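Local coordinates for SCARECROW-LIKE protein 7 (PDB 5HYZ) that is a probable transcription factor of the GRAS family that binds DNA in vitro and takes part in plant development and abiotic stress resistance, at residues Lys346-Leu351 and Leu361-Arg366; Ala2-Ser7 and Asp38-Leu43; Thr140-Thr145 and Leu174-Glu179; Arg227-Leu232 and Cys321-Val326. All coordinates share one frame; numbering follows the deposited sequence.

How the contacts relate
The four contacts sample the GRAS domain from its helical bundle to the far end of its Rossmann-like sheet. Contact 2 lies in the bundle and contact 3 in the parallel part of the sheet, on opposite sides of the chain's centre, with their own centres about 50 Å apart. Contact 1 occupies the hairpin at the other part of that sheet, about 20 Å from contact 2 between centres, and helix 251-272 packs against both. Contact 4 brings a helix against the turn leading into strand 325-326. It comes within about 8 Å of contact 3 between nearest atoms, whereas contact 1 stays about 15 Å from contact 4 by the same measure.

Contact 1 (Lys346-Leu351 and Leu361-Arg366); sequences KYKYSL and LAWEKR
The antiparallel hairpin of strands 349-354 and 358-363 sets Tyr349 opposite Trp363 as a non-hydrogen-bonded pair, and their rings meet in a T-shaped stack. The indole presents its edge to the phenol face: Trp363 CE3 lies 3.6 Å from Tyr349 CE1, and the planes stand at 78°. Trp363 reaches this place because its CG is anti to the backbone N (chi1 178°), which carries the ring along the sheet toward the start of the partner segment. There Lys348 CB sits over the centre of the six-membered ring in a CH-pi contact, 7° off the normal, while Lys348 CG lies 3.6 Å from Trp363 CZ2. The amine of Lys348 turns away to Ser345 O, and Trp363 NE1 is bonded to Glu267 on helix 251-272. Next along the ladder, the hydrogen-bonded pair of Ser350 and Ala362 exchanges two bonds, Ser350 N to Ala362 O (3.0 Å) and Ala362 N to Ser350 O (2.8 Å). A type I' turn from Trp363 to Arg366 then leads into strand 366-374, and its Glu364 N gives a 2.9 Å bond to Lys348 O. One water donates to that same carbonyl, accepts from Lys365 N and bonds to Ser350 OG at 2.6 Å, tying the turn to the partner strand. Leu351 and Leu361 touch through their CD1 methyls (4.3 Å), beside Phe92.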
loop_
_atom_site.group_PDB
_atom_site.type_symbol
_atom_site.label_atom_id
_atom_site.label_comp_id
_atom_site.label_asym_id
_atom_site.label_seq_id
_atom_site.Cartn_x
_atom_site.Cartn_y
_atom_site.Cartn_z
ATOM N N LYS A 346 13.733 -2.192 10.120
ATOM C CA LYS A 346 13.428 -3.298 11.030
ATOM C C LYS A 346 12.752 -4.469 10.304
ATOM O O LYS A 346 12.741 -5.594 10.817
ATOM C CB LYS A 346 12.562 -2.839 12.203
ATOM C CG LYS A 346 11.209 -2.270 11.836
ATOM C CD LYS A 346 10.565 -1.582 13.066
ATOM C CE LYS A 346 9.058 -1.363 12.918
ATOM N NZ LYS A 346 8.741 -0.216 12.011
ATOM N N TYR A 347 12.214 -4.219 9.115
ATOM C CA TYR A 347 11.641 -5.324 8.322
ATOM C C TYR A 347 12.735 -6.082 7.600
ATOM O O TYR A 347 13.766 -5.518 7.270
ATOM C CB TYR A 347 10.610 -4.791 7.335
ATOM C CG TYR A 347 9.363 -4.262 8.000
ATOM C CD1 TYR A 347 8.331 -5.112 8.323
ATOM C CD2 TYR A 347 9.214 -2.904 8.289
ATOM C CE1 TYR A 347 7.160 -4.622 8.918
ATOM C CE2 TYR A 347 8.061 -2.409 8.893
ATOM C CZ TYR A 347 7.039 -3.279 9.187
ATOM O OH TYR A 347 5.871 -2.842 9.756
ATOM N N LYS A 348 12.537 -7.375 7.369
ATOM C CA LYS A 348 13.595 -8.203 6.828
ATOM C C LYS A 348 13.133 -8.872 5.531
ATOM O O LYS A 348 13.512 -9.987 5.254
ATOM C CB LYS A 348 14.010 -9.300 7.826
ATOM C CG LYS A 348 14.310 -8.745 9.248
ATOM C CD LYS A 348 15.366 -7.691 9.163
ATOM C CE LYS A 348 15.686 -7.098 10.553
ATOM N NZ LYS A 348 16.342 -5.729 10.511
ATOM N N TYR A 349 12.314 -8.166 4.745
ATOM C CA TYR A 349 11.885 -8.723 3.456
ATOM C C TYR A 349 12.914 -8.593 2.379
ATOM O O TYR A 349 13.632 -7.576 2.299
ATOM C CB TYR A 349 10.596 -8.034 2.993
ATOM C CG TYR A 349 9.426 -8.324 3.890
ATOM C CD1 TYR A 349 8.877 -9.632 4.002
ATOM C CD2 TYR A 349 8.840 -7.302 4.614
ATOM C CE1 TYR A 349 7.775 -9.873 4.808
ATOM C CE2 TYR A 349 7.748 -7.549 5.421
ATOM C CZ TYR A 349 7.240 -8.858 5.536
ATOM O OH TYR A 349 6.147 -9.065 6.356
ATOM N N SER A 350 13.020 -9.609 1.540
ATOM C CA SER A 350 13.849 -9.510 0.331
ATOM C C SER A 350 13.303 -10.432 -0.711
ATOM O O SER A 350 12.398 -11.202 -0.411
ATOM C CB SER A 350 15.337 -9.895 0.599
ATOM O OG SER A 350 15.471 -11.282 0.835
ATOM N N LEU A 351 13.841 -10.360 -1.916
ATOM C CA LEU A 351 13.413 -11.273 -2.991
ATOM C C LEU A 351 14.465 -12.294 -3.248
ATOM O O LEU A 351 15.652 -11.976 -3.295
ATOM C CB LEU A 351 13.127 -10.494 -4.292
ATOM C CG LEU A 351 11.935 -9.561 -4.435
ATOM C CD1 LEU A 351 10.632 -10.198 -3.904
ATOM C CD2 LEU A 351 12.117 -8.212 -3.806
ATOM N N LEU A 361 9.180 -14.162 -2.148
ATOM C CA LEU A 361 9.308 -13.141 -1.132
ATOM C C LEU A 361 9.782 -13.873 0.105
ATOM O O LEU A 361 9.193 -14.875 0.522
ATOM C CB LEU A 361 7.987 -12.432 -0.893
ATOM C CG LEU A 361 7.858 -11.505 0.298
ATOM C CD1 LEU A 361 8.854 -10.345 0.058
ATOM C CD2 LEU A 361 6.421 -10.979 0.452
ATOM N N ALA A 362 10.915 -13.383 0.630
ATOM C CA ALA A 362 11.591 -13.994 1.764
ATOM C C ALA A 362 11.639 -13.128 3.009
ATOM O O ALA A 362 11.579 -11.902 2.925
ATOM C CB ALA A 362 13.039 -14.361 1.321
ATOM N N TRP A 363 11.743 -13.781 4.170
ATOM C CA TRP A 363 11.965 -13.091 5.443
ATOM C C TRP A 363 13.314 -13.561 5.993
ATOM O O TRP A 363 13.513 -14.768 6.124
ATOM C CB TRP A 363 10.845 -13.398 6.458
ATOM C CG TRP A 363 11.110 -12.724 7.776
ATOM C CD1 TRP A 363 11.741 -13.290 8.863
ATOM C CD2 TRP A 363 10.770 -11.367 8.168
ATOM N NE1 TRP A 363 11.805 -12.380 9.892
ATOM C CE2 TRP A 363 11.210 -11.201 9.507
ATOM C CE3 TRP A 363 10.105 -10.300 7.541
ATOM C CZ2 TRP A 363 11.038 -10.006 10.204
ATOM C CZ3 TRP A 363 9.935 -9.130 8.225
ATOM C CH2 TRP A 363 10.400 -8.984 9.551
ATOM N N GLU A 364 14.236 -12.615 6.243
ATOM C CA GLU A 364 15.605 -13.004 6.680
ATOM C C GLU A 364 16.194 -14.087 5.772
ATOM O O GLU A 364 16.727 -15.096 6.234
ATOM C CB GLU A 364 15.585 -13.477 8.147
ATOM C CG GLU A 364 16.828 -13.045 8.926
ATOM C CD GLU A 364 16.519 -12.918 10.409
ATOM O OE1 GLU A 364 16.499 -11.770 10.917
ATOM O OE2 GLU A 364 16.258 -13.965 11.050
ATOM N N LYS A 365 16.037 -13.861 4.475
ATOM C CA LYS A 365 16.531 -14.701 3.391
ATOM C C LYS A 365 15.910 -16.086 3.268
ATOM O O LYS A 365 16.343 -16.860 2.423
ATOM C CB LYS A 365 18.054 -14.811 3.501
ATOM C CG LYS A 365 18.657 -13.396 3.505
ATOM C CD LYS A 365 20.087 -13.356 2.923
ATOM C CE LYS A 365 20.725 -11.970 3.168
ATOM N NZ LYS A 365 19.832 -10.844 2.690
ATOM N N ARG A 366 14.850 -16.343 4.006
ATOM C CA ARG A 366 14.103 -17.589 3.910
ATOM C C ARG A 366 12.843 -17.352 3.050
ATOM O O ARG A 366 11.987 -16.603 3.460
ATOM C CB ARG A 366 13.735 -18.061 5.331
ATOM C CG ARG A 366 12.445 -18.921 5.617
ATOM C CD ARG A 366 12.179 -20.009 4.621
ATOM N NE ARG A 366 11.325 -21.115 5.068
ATOM C CZ ARG A 366 10.807 -21.969 4.187
ATOM N NH1 ARG A 366 11.049 -21.759 2.883
ATOM N NH2 ARG A 366 10.066 -23.010 4.561
HETATM O O HOH W 1 15.193 -11.388 3.440
#

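Contact 2 (Ala2-Ser7 and Asp38-Leu43); sequences APILQS and DPSERL
Ser40, which packs against Ile4 and Leu5 across the contact, stands beside two flat groups, the carboxylates of Asp38 and Glu41. Glu41 N approaches Asp38 OD1 nearly along its C-O bond, while Ser40 OG reaches the same oxygen on the syn side, 30° out of the carboxylate plane. Asp38 N answers with a 2.7 Å bond to Glu41 OE1, met on the anti side and 21° out of plane. These reciprocal bonds make a capping box at the N-terminus of helix 39-57. The first turns, 3-7 and 39-43, run at 25° to each other with axes 9.5 Å apart. Leu5 projects between Ser40 and Leu43: Leu5 CD1 is 4.0 Å from Ser40 CB, and Leu5 CD2 is 3.8 Å from Leu43 CD2, the two leucines crossing at about a right angle. Ile4 CG2 lies against Ser40 OG at 4.0 Å. Both helices belong to the predicted leucine repeat I, and Leu43 also packs on Leu259 and Tyr262 of helix 251-272. The chemistry is therefore divided: the serine hydroxyl spends its proton inside its own helix cap, on Asp38 OD1, while methyl groups of helix 3-16 rest on Ser40 and Leu43 by van der Waals contact.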
loop_
_atom_site.group_PDB
_atom_site.type_symbol
_atom_site.label_atom_id
_atom_site.label_comp_id
_atom_site.label_asym_id
_atom_site.label_seq_id
_atom_site.Cartn_x
_atom_site.Cartn_y
_atom_site.Cartn_z
ATOM N N ALA A 2 16.761 -20.287 19.047
ATOM C CA ALA A 2 16.272 -20.081 20.418
ATOM C C ALA A 2 16.072 -21.386 21.177
ATOM O O ALA A 2 15.557 -22.363 20.620
ATOM C CB ALA A 2 14.972 -19.301 20.394
ATOM N N PRO A 3 16.492 -21.411 22.454
ATOM C CA PRO A 3 16.452 -22.682 23.180
ATOM C C PRO A 3 15.049 -23.278 23.220
ATOM O O PRO A 3 14.938 -24.505 23.190
ATOM C CB PRO A 3 16.916 -22.307 24.595
ATOM C CG PRO A 3 17.319 -20.895 24.565
ATOM C CD PRO A 3 17.300 -20.398 23.152
ATOM N N ILE A 4 14.006 -22.448 23.310
ATOM C CA ILE A 4 12.665 -23.027 23.426
ATOM C C ILE A 4 12.354 -23.826 22.146
ATOM O O ILE A 4 11.783 -24.899 22.207
ATOM C CB ILE A 4 11.579 -21.958 23.726
ATOM C CG1 ILE A 4 10.252 -22.642 24.064
ATOM C CG2 ILE A 4 11.442 -20.936 22.623
ATOM C CD1 ILE A 4 9.198 -21.723 24.600
ATOM N N LEU A 5 12.833 -23.338 21.002
ATOM C CA LEU A 5 12.583 -24.021 19.733
ATOM C C LEU A 5 13.460 -25.254 19.570
ATOM O O LEU A 5 13.029 -26.270 19.064
ATOM C CB LEU A 5 12.798 -23.040 18.579
ATOM C CG LEU A 5 11.858 -21.826 18.639
ATOM C CD1 LEU A 5 12.076 -20.919 17.423
ATOM C CD2 LEU A 5 10.380 -22.241 18.763
ATOM N N GLN A 6 14.710 -25.178 20.013
ATOM C CA GLN A 6 15.535 -26.394 19.963
ATOM C C GLN A 6 14.945 -27.478 20.877
ATOM O O GLN A 6 14.937 -28.664 20.547
ATOM C CB GLN A 6 17.001 -26.087 20.363
ATOM C CG GLN A 6 17.831 -25.378 19.257
ATOM C CD GLN A 6 17.783 -26.092 17.893
ATOM O OE1 GLN A 6 18.148 -27.269 17.764
ATOM N NE2 GLN A 6 17.310 -25.375 16.869
ATOM N N SER A 7 14.439 -27.070 22.028
ATOM C CA SER A 7 13.780 -28.054 22.910
ATOM C C SER A 7 12.555 -28.645 22.256
ATOM O O SER A 7 12.328 -29.836 22.333
ATOM C CB SER A 7 13.410 -27.417 24.247
ATOM O OG SER A 7 14.575 -26.841 24.820
ATOM N N ASP A 38 6.982 -13.323 23.012
ATOM C CA ASP A 38 7.704 -12.946 21.799
ATOM C C ASP A 38 7.413 -14.006 20.718
ATOM O O ASP A 38 6.792 -15.030 21.020
ATOM C CB ASP A 38 9.204 -12.755 22.097
ATOM C CG ASP A 38 9.945 -14.043 22.346
ATOM O OD1 ASP A 38 9.427 -15.140 22.062
ATOM O OD2 ASP A 38 11.086 -13.961 22.849
ATOM N N PRO A 39 7.827 -13.759 19.462
ATOM C CA PRO A 39 7.495 -14.722 18.399
ATOM C C PRO A 39 7.883 -16.176 18.691
ATOM O O PRO A 39 7.076 -17.074 18.395
ATOM C CB PRO A 39 8.287 -14.194 17.184
ATOM C CG PRO A 39 8.340 -12.746 17.395
ATOM C CD PRO A 39 8.467 -12.544 18.913
ATOM N N SER A 40 9.056 -16.431 19.252
ATOM C CA SER A 40 9.449 -17.812 19.480
ATOM C C SER A 40 8.556 -18.466 20.566
ATOM O O SER A 40 8.231 -19.654 20.467
ATOM C CB SER A 40 10.926 -17.890 19.849
ATOM O OG SER A 40 11.124 -17.294 21.110
ATOM N N GLU A 41 8.151 -17.679 21.572
ATOM C CA GLU A 41 7.217 -18.156 22.612
ATOM C C GLU A 41 5.832 -18.461 22.066
ATOM O O GLU A 41 5.214 -19.464 22.447
ATOM C CB GLU A 41 7.102 -17.133 23.766
ATOM C CG GLU A 41 8.440 -16.976 24.521
ATOM C CD GLU A 41 8.456 -15.783 25.478
ATOM O OE1 GLU A 41 7.779 -14.769 25.208
ATOM O OE2 GLU A 41 9.141 -15.881 26.508
ATOM N N ARG A 42 5.323 -17.604 21.180
ATOM C CA ARG A 42 4.022 -17.846 20.581
ATOM C C ARG A 42 4.055 -19.069 19.667
ATOM O O ARG A 42 3.158 -19.919 19.667
ATOM C CB ARG A 42 3.569 -16.589 19.822
ATOM C CG ARG A 42 3.393 -15.450 20.814
ATOM C CD ARG A 42 3.560 -14.045 20.341
ATOM N NE ARG A 42 2.315 -13.483 19.922
ATOM C CZ ARG A 42 1.731 -12.375 20.376
ATOM N NH1 ARG A 42 2.218 -11.615 21.347
ATOM N NH2 ARG A 42 0.572 -12.067 19.840
ATOM N N LEU A 43 5.119 -19.131 18.869
ATOM C CA LEU A 43 5.324 -20.255 17.964
ATOM C C LEU A 43 5.345 -21.595 18.733
ATOM O O LEU A 43 4.656 -22.555 18.384
ATOM C CB LEU A 43 6.633 -20.027 17.170
ATOM C CG LEU A 43 6.963 -21.098 16.130
ATOM C CD1 LEU A 43 6.108 -20.898 14.896
ATOM C CD2 LEU A 43 8.416 -21.005 15.752
#

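Contact 3 (Thr140-Thr145 and Leu174-Glu179); sequences TRIRIT and LGVDFE
Ile142 and Phe178 face each other in a parallel pair, and the backbone bonds run on to both sides of it. Ile142 N gives to Asp177 O (3.0 Å), Glu179 N to Ile142 O with the donor in the carbonyl plane, and Ile144 N to Glu179 O (2.8 Å). Apolar contacts occupy the side of the sheet that carries Phe178. The ring, with CG anti to its own backbone N (chi1 174°), is slung across toward the partner strand: Phe178 CD1 lies 4.1 Å from Ile142 CG2 and Phe178 CE1 3.7 Å from Ile144 CG1, with Ile144 CD1 in plane at the ring edge. On the other side the side chains are charged. Arg143 and Glu179 run side by side and meet through Arg143 CD and Glu179 OE1 at 3.2 Å, yet the guanidinium ends elsewhere, on Glu201 and Leu196 O. Arg141, also salt-bridged to Glu201 and to Glu198, has Arg143 NE 3.9 Å above the centre of its guanidinium plane; the shared carboxylate would temper their like charges. Strand 141-148, helix 157-174 and strand 177-182 form a beta-alpha-beta unit of the Rossmann-like sheet: helix 157-174 covers Phe178, helix 122-132 covers Ile142 and Ile144, and strand 110-118 pairs along the other edge of strand 141-148.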
loop_
_atom_site.group_PDB
_atom_site.type_symbol
_atom_site.label_atom_id
_atom_site.label_comp_id
_atom_site.label_asym_id
_atom_site.label_seq_id
_atom_site.Cartn_x
_atom_site.Cartn_y
_atom_site.Cartn_z
ATOM N N THR A 140 -10.296 -4.771 -25.997
ATOM C CA THR A 140 -11.692 -4.419 -26.252
ATOM C C THR A 140 -12.651 -5.166 -25.340
ATOM O O THR A 140 -13.770 -4.742 -25.161
ATOM C CB THR A 140 -12.061 -4.684 -27.698
ATOM O OG1 THR A 140 -11.869 -6.070 -28.012
ATOM C CG2 THR A 140 -11.190 -3.857 -28.583
ATOM N N ARG A 141 -12.225 -6.281 -24.741
ATOM C CA ARG A 141 -13.106 -6.961 -23.803
ATOM C C ARG A 141 -12.266 -7.735 -22.787
ATOM O O ARG A 141 -11.282 -8.399 -23.161
ATOM C CB ARG A 141 -14.028 -7.972 -24.543
ATOM C CG ARG A 141 -15.060 -8.656 -23.581
ATOM C CD ARG A 141 -15.891 -9.750 -24.312
ATOM N NE ARG A 141 -15.070 -10.852 -24.811
ATOM C CZ ARG A 141 -15.556 -11.967 -25.350
ATOM N NH1 ARG A 141 -16.874 -12.078 -25.484
ATOM N NH2 ARG A 141 -14.735 -12.941 -25.771
ATOM N N ILE A 142 -12.684 -7.659 -21.528
ATOM C CA ILE A 142 -12.090 -8.471 -20.474
ATOM C C ILE A 142 -13.215 -9.225 -19.752
ATOM O O ILE A 142 -14.189 -8.590 -19.270
ATOM C CB ILE A 142 -11.289 -7.579 -19.484
ATOM C CG1 ILE A 142 -10.133 -6.952 -20.275
ATOM C CG2 ILE A 142 -10.791 -8.427 -18.316
ATOM C CD1 ILE A 142 -9.702 -5.580 -19.750
ATOM N N ARG A 143 -13.084 -10.564 -19.689
ATOM C CA ARG A 143 -14.016 -11.375 -18.919
ATOM C C ARG A 143 -13.287 -12.044 -17.776
ATOM O O ARG A 143 -12.116 -12.406 -17.920
ATOM C CB ARG A 143 -14.631 -12.462 -19.827
ATOM C CG ARG A 143 -15.508 -11.857 -20.881
ATOM C CD ARG A 143 -16.488 -12.958 -21.370
ATOM N NE ARG A 143 -15.800 -14.022 -22.067
ATOM C CZ ARG A 143 -16.122 -15.321 -22.029
ATOM N NH1 ARG A 143 -17.101 -15.794 -21.272
ATOM N NH2 ARG A 143 -15.425 -16.168 -22.754
ATOM N N ILE A 144 -13.925 -12.156 -16.629
ATOM C CA ILE A 144 -13.364 -12.885 -15.500
ATOM C C ILE A 144 -14.350 -13.962 -15.042
ATOM O O ILE A 144 -15.550 -13.707 -14.890
ATOM C CB ILE A 144 -13.037 -11.920 -14.322
ATOM C CG1 ILE A 144 -12.068 -10.850 -14.838
ATOM C CG2 ILE A 144 -12.411 -12.712 -13.153
ATOM C CD1 ILE A 144 -11.430 -10.046 -13.714
ATOM N N THR A 145 -13.849 -15.184 -14.904
ATOM C CA THR A 145 -14.646 -16.271 -14.326
ATOM C C THR A 145 -14.040 -16.627 -12.983
ATOM O O THR A 145 -12.861 -16.984 -12.921
ATOM C CB THR A 145 -14.645 -17.512 -15.276
ATOM O OG1 THR A 145 -15.246 -17.136 -16.523
ATOM C CG2 THR A 145 -15.443 -18.637 -14.593
ATOM N N LEU A 174 -12.786 2.731 -16.570
ATOM C CA LEU A 174 -11.772 2.560 -17.613
ATOM C C LEU A 174 -12.258 2.561 -19.036
ATOM O O LEU A 174 -11.442 2.463 -19.951
ATOM C CB LEU A 174 -11.020 1.215 -17.403
ATOM C CG LEU A 174 -10.449 0.997 -16.001
ATOM C CD1 LEU A 174 -10.099 -0.524 -15.840
ATOM C CD2 LEU A 174 -9.216 1.851 -15.760
ATOM N N GLY A 175 -13.587 2.558 -19.243
ATOM C CA GLY A 175 -14.087 2.549 -20.597
ATOM C C GLY A 175 -13.877 1.195 -21.250
ATOM O O GLY A 175 -13.749 1.108 -22.469
ATOM N N VAL A 176 -13.819 0.137 -20.458
ATOM C CA VAL A 176 -13.604 -1.204 -21.089
ATOM C C VAL A 176 -14.790 -2.119 -20.914
ATOM O O VAL A 176 -15.416 -2.111 -19.844
ATOM C CB VAL A 176 -12.375 -1.947 -20.520
ATOM C CG1 VAL A 176 -11.178 -1.127 -20.658
ATOM C CG2 VAL A 176 -12.532 -2.163 -19.082
ATOM N N ASP A 177 -15.120 -2.869 -21.982
ATOM C CA ASP A 177 -16.219 -3.868 -21.908
ATOM C C ASP A 177 -15.771 -4.972 -20.964
ATOM O O ASP A 177 -14.658 -5.497 -21.130
ATOM C CB ASP A 177 -16.539 -4.416 -23.303
ATOM C CG ASP A 177 -17.781 -5.360 -23.346
ATOM O OD1 ASP A 177 -18.667 -5.295 -22.457
ATOM O OD2 ASP A 177 -17.875 -6.149 -24.330
ATOM N N PHE A 178 -16.602 -5.290 -19.976
ATOM C CA PHE A 178 -16.156 -6.178 -18.898
ATOM C C PHE A 178 -17.286 -7.106 -18.444
ATOM O O PHE A 178 -18.423 -6.684 -18.331
ATOM C CB PHE A 178 -15.663 -5.328 -17.710
ATOM C CG PHE A 178 -15.309 -6.131 -16.493
ATOM C CD1 PHE A 178 -14.058 -6.765 -16.408
ATOM C CD2 PHE A 178 -16.207 -6.229 -15.447
ATOM C CE1 PHE A 178 -13.716 -7.526 -15.275
ATOM C CE2 PHE A 178 -15.909 -6.998 -14.306
ATOM C CZ PHE A 178 -14.646 -7.644 -14.208
ATOM N N GLU A 179 -16.953 -8.341 -18.077
ATOM C CA GLU A 179 -17.926 -9.241 -17.453
ATOM C C GLU A 179 -17.241 -10.024 -16.345
ATOM O O GLU A 179 -16.068 -10.366 -16.492
ATOM C CB GLU A 179 -18.470 -10.260 -18.464
ATOM C CG GLU A 179 -18.948 -9.584 -19.740
ATOM C CD GLU A 179 -19.556 -10.555 -20.747
ATOM O OE1 GLU A 179 -19.334 -11.794 -20.645
ATOM O OE2 GLU A 179 -20.255 -10.058 -21.651
HETATM O O HOH W 2 -16.611 -6.104 -26.479
#

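Contact 4 (Arg227-Leu232 and Cys321-Val326); sequences RLAKSL and CGFEPV
Lys230, in the last turn of helix 220-231, lies along the ring of Phe323, whose backbone N, bonded to Met318 O, closes the Schellman motif that ends helix 311-320 with Gly322 as C-prime residue. This is the close-packed part. Lys230 CB touches Phe323 CZ at 3.6 Å, and Lys230 CD stands over the ring face in a CH-pi contact, 24° off the normal and displaced toward the rim. The lysine and phenylalanine side chains slide past each other in opposite directions. Lys230, with CG anti to its backbone N, bends at chi2 (75°), which lets its aliphatic chain follow the ring. Ala229 CB adds a looser touch on Phe323 CZ at 4.4 Å, while Trp374 of strand 366-374 and Met318 of helix 311-320 also touch Phe323. Toward solvent the contact thins: Gly322 is exposed, and Lys230 CG comes no nearer than 4.3 Å to Cys321 O. Here the amine crosses to the turn, where Lys230 NZ hydrogen-bonds Gly322 O at 3.1 Å from above the carbonyl, 50° out of its plane.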
loop_
_atom_site.group_PDB
_atom_site.type_symbol
_atom_site.label_atom_id
_atom_site.label_comp_id
_atom_site.label_asym_id
_atom_site.label_seq_id
_atom_site.Cartn_x
_atom_site.Cartn_y
_atom_site.Cartn_z
ATOM N N ARG A 227 -5.209 -30.336 -15.360
ATOM C CA ARG A 227 -5.646 -30.733 -16.706
ATOM C C ARG A 227 -6.762 -29.878 -17.218
ATOM O O ARG A 227 -6.817 -29.528 -18.395
ATOM C CB ARG A 227 -6.083 -32.226 -16.700
ATOM C CG ARG A 227 -4.861 -33.152 -16.579
ATOM C CD ARG A 227 -5.399 -34.599 -16.457
ATOM N NE ARG A 227 -4.348 -35.600 -16.568
ATOM C CZ ARG A 227 -4.610 -36.922 -16.545
ATOM N NH1 ARG A 227 -5.881 -37.354 -16.383
ATOM N NH2 ARG A 227 -3.623 -37.822 -16.667
ATOM N N LEU A 228 -7.660 -29.511 -16.326
ATOM C CA LEU A 228 -8.732 -28.637 -16.685
ATOM C C LEU A 228 -8.178 -27.282 -17.137
ATOM O O LEU A 228 -8.581 -26.741 -18.142
ATOM C CB LEU A 228 -9.661 -28.492 -15.493
ATOM C CG LEU A 228 -10.830 -27.570 -15.580
ATOM C CD1 LEU A 228 -11.782 -28.068 -16.697
ATOM C CD2 LEU A 228 -11.583 -27.571 -14.245
ATOM N N ALA A 229 -7.236 -26.741 -16.372
ATOM C CA ALA A 229 -6.609 -25.468 -16.784
ATOM C C ALA A 229 -5.935 -25.568 -18.178
ATOM O O ALA A 229 -6.126 -24.717 -19.080
ATOM C CB ALA A 229 -5.575 -25.056 -15.750
ATOM N N LYS A 230 -5.192 -26.656 -18.386
ATOM C CA LYS A 230 -4.469 -26.860 -19.636
ATOM C C LYS A 230 -5.435 -26.944 -20.786
ATOM O O LYS A 230 -5.161 -26.463 -21.883
ATOM C CB LYS A 230 -3.597 -28.161 -19.529
ATOM C CG LYS A 230 -2.669 -28.490 -20.744
ATOM C CD LYS A 230 -1.409 -27.578 -20.799
ATOM C CE LYS A 230 -0.388 -27.910 -21.943
ATOM N NZ LYS A 230 0.738 -26.821 -22.051
ATOM N N SER A 231 -6.598 -27.523 -20.543
ATOM C CA SER A 231 -7.579 -27.684 -21.631
ATOM C C SER A 231 -8.147 -26.350 -22.102
ATOM O O SER A 231 -8.759 -26.252 -23.178
ATOM C CB SER A 231 -8.716 -28.595 -21.186
ATOM O OG SER A 231 -9.646 -27.956 -20.309
ATOM N N LEU A 232 -7.941 -25.280 -21.313
ATOM C CA LEU A 232 -8.422 -23.969 -21.738
ATOM C C LEU A 232 -7.455 -23.252 -22.678
ATOM O O LEU A 232 -7.681 -22.106 -23.101
ATOM C CB LEU A 232 -8.693 -23.105 -20.481
ATOM C CG LEU A 232 -9.620 -23.738 -19.446
ATOM C CD1 LEU A 232 -9.886 -22.722 -18.302
ATOM C CD2 LEU A 232 -10.992 -24.164 -20.074
ATOM N N CYS A 321 1.985 -32.343 -15.770
ATOM C CA CYS A 321 0.718 -32.025 -16.399
ATOM C C CYS A 321 0.910 -31.311 -17.713
ATOM O O CYS A 321 -0.042 -30.857 -18.314
ATOM C CB CYS A 321 -0.160 -31.204 -15.414
ATOM S SG CYS A 321 -0.680 -32.234 -14.000
ATOM N N GLY A 322 2.150 -31.211 -18.176
ATOM C CA GLY A 322 2.374 -30.763 -19.529
ATOM C C GLY A 322 2.707 -29.282 -19.635
ATOM O O GLY A 322 2.784 -28.780 -20.739
ATOM N N PHE A 323 2.879 -28.585 -18.508
ATOM C CA PHE A 323 3.270 -27.155 -18.559
ATOM C C PHE A 323 4.768 -26.963 -18.605
ATOM O O PHE A 323 5.499 -27.825 -18.137
ATOM C CB PHE A 323 2.729 -26.434 -17.316
ATOM C CG PHE A 323 1.218 -26.312 -17.318
ATOM C CD1 PHE A 323 0.580 -25.363 -18.129
ATOM C CD2 PHE A 323 0.464 -27.174 -16.524
ATOM C CE1 PHE A 323 -0.831 -25.215 -18.128
ATOM C CE2 PHE A 323 -0.962 -27.072 -16.513
ATOM C CZ PHE A 323 -1.601 -26.090 -17.344
ATOM N N GLU A 324 5.224 -25.805 -19.065
ATOM C CA GLU A 324 6.644 -25.471 -19.054
ATOM C C GLU A 324 6.804 -24.106 -18.378
ATOM O O GLU A 324 5.908 -23.266 -18.466
ATOM C CB GLU A 324 7.204 -25.433 -20.489
ATOM C CG GLU A 324 6.783 -24.210 -21.243
ATOM C CD GLU A 324 7.192 -24.197 -22.708
ATOM O OE1 GLU A 324 7.674 -25.230 -23.203
ATOM O OE2 GLU A 324 7.015 -23.138 -23.354
ATOM N N PRO A 325 7.936 -23.884 -17.736
ATOM C CA PRO A 325 8.201 -22.600 -17.067
ATOM C C PRO A 325 8.230 -21.446 -18.053
ATOM O O PRO A 325 8.652 -21.569 -19.214
ATOM C CB PRO A 325 9.581 -22.797 -16.404
ATOM C CG PRO A 325 9.914 -24.249 -16.533
ATOM C CD PRO A 325 9.085 -24.816 -17.668
ATOM N N VAL A 326 7.723 -20.303 -17.592
ATOM C CA VAL A 326 7.776 -19.047 -18.353
ATOM C C VAL A 326 8.616 -18.064 -17.517
ATOM O O VAL A 326 8.294 -17.810 -16.355
ATOM C CB VAL A 326 6.360 -18.499 -18.598
ATOM C CG1 VAL A 326 6.427 -17.118 -19.246
ATOM C CG2 VAL A 326 5.565 -19.508 -19.485
#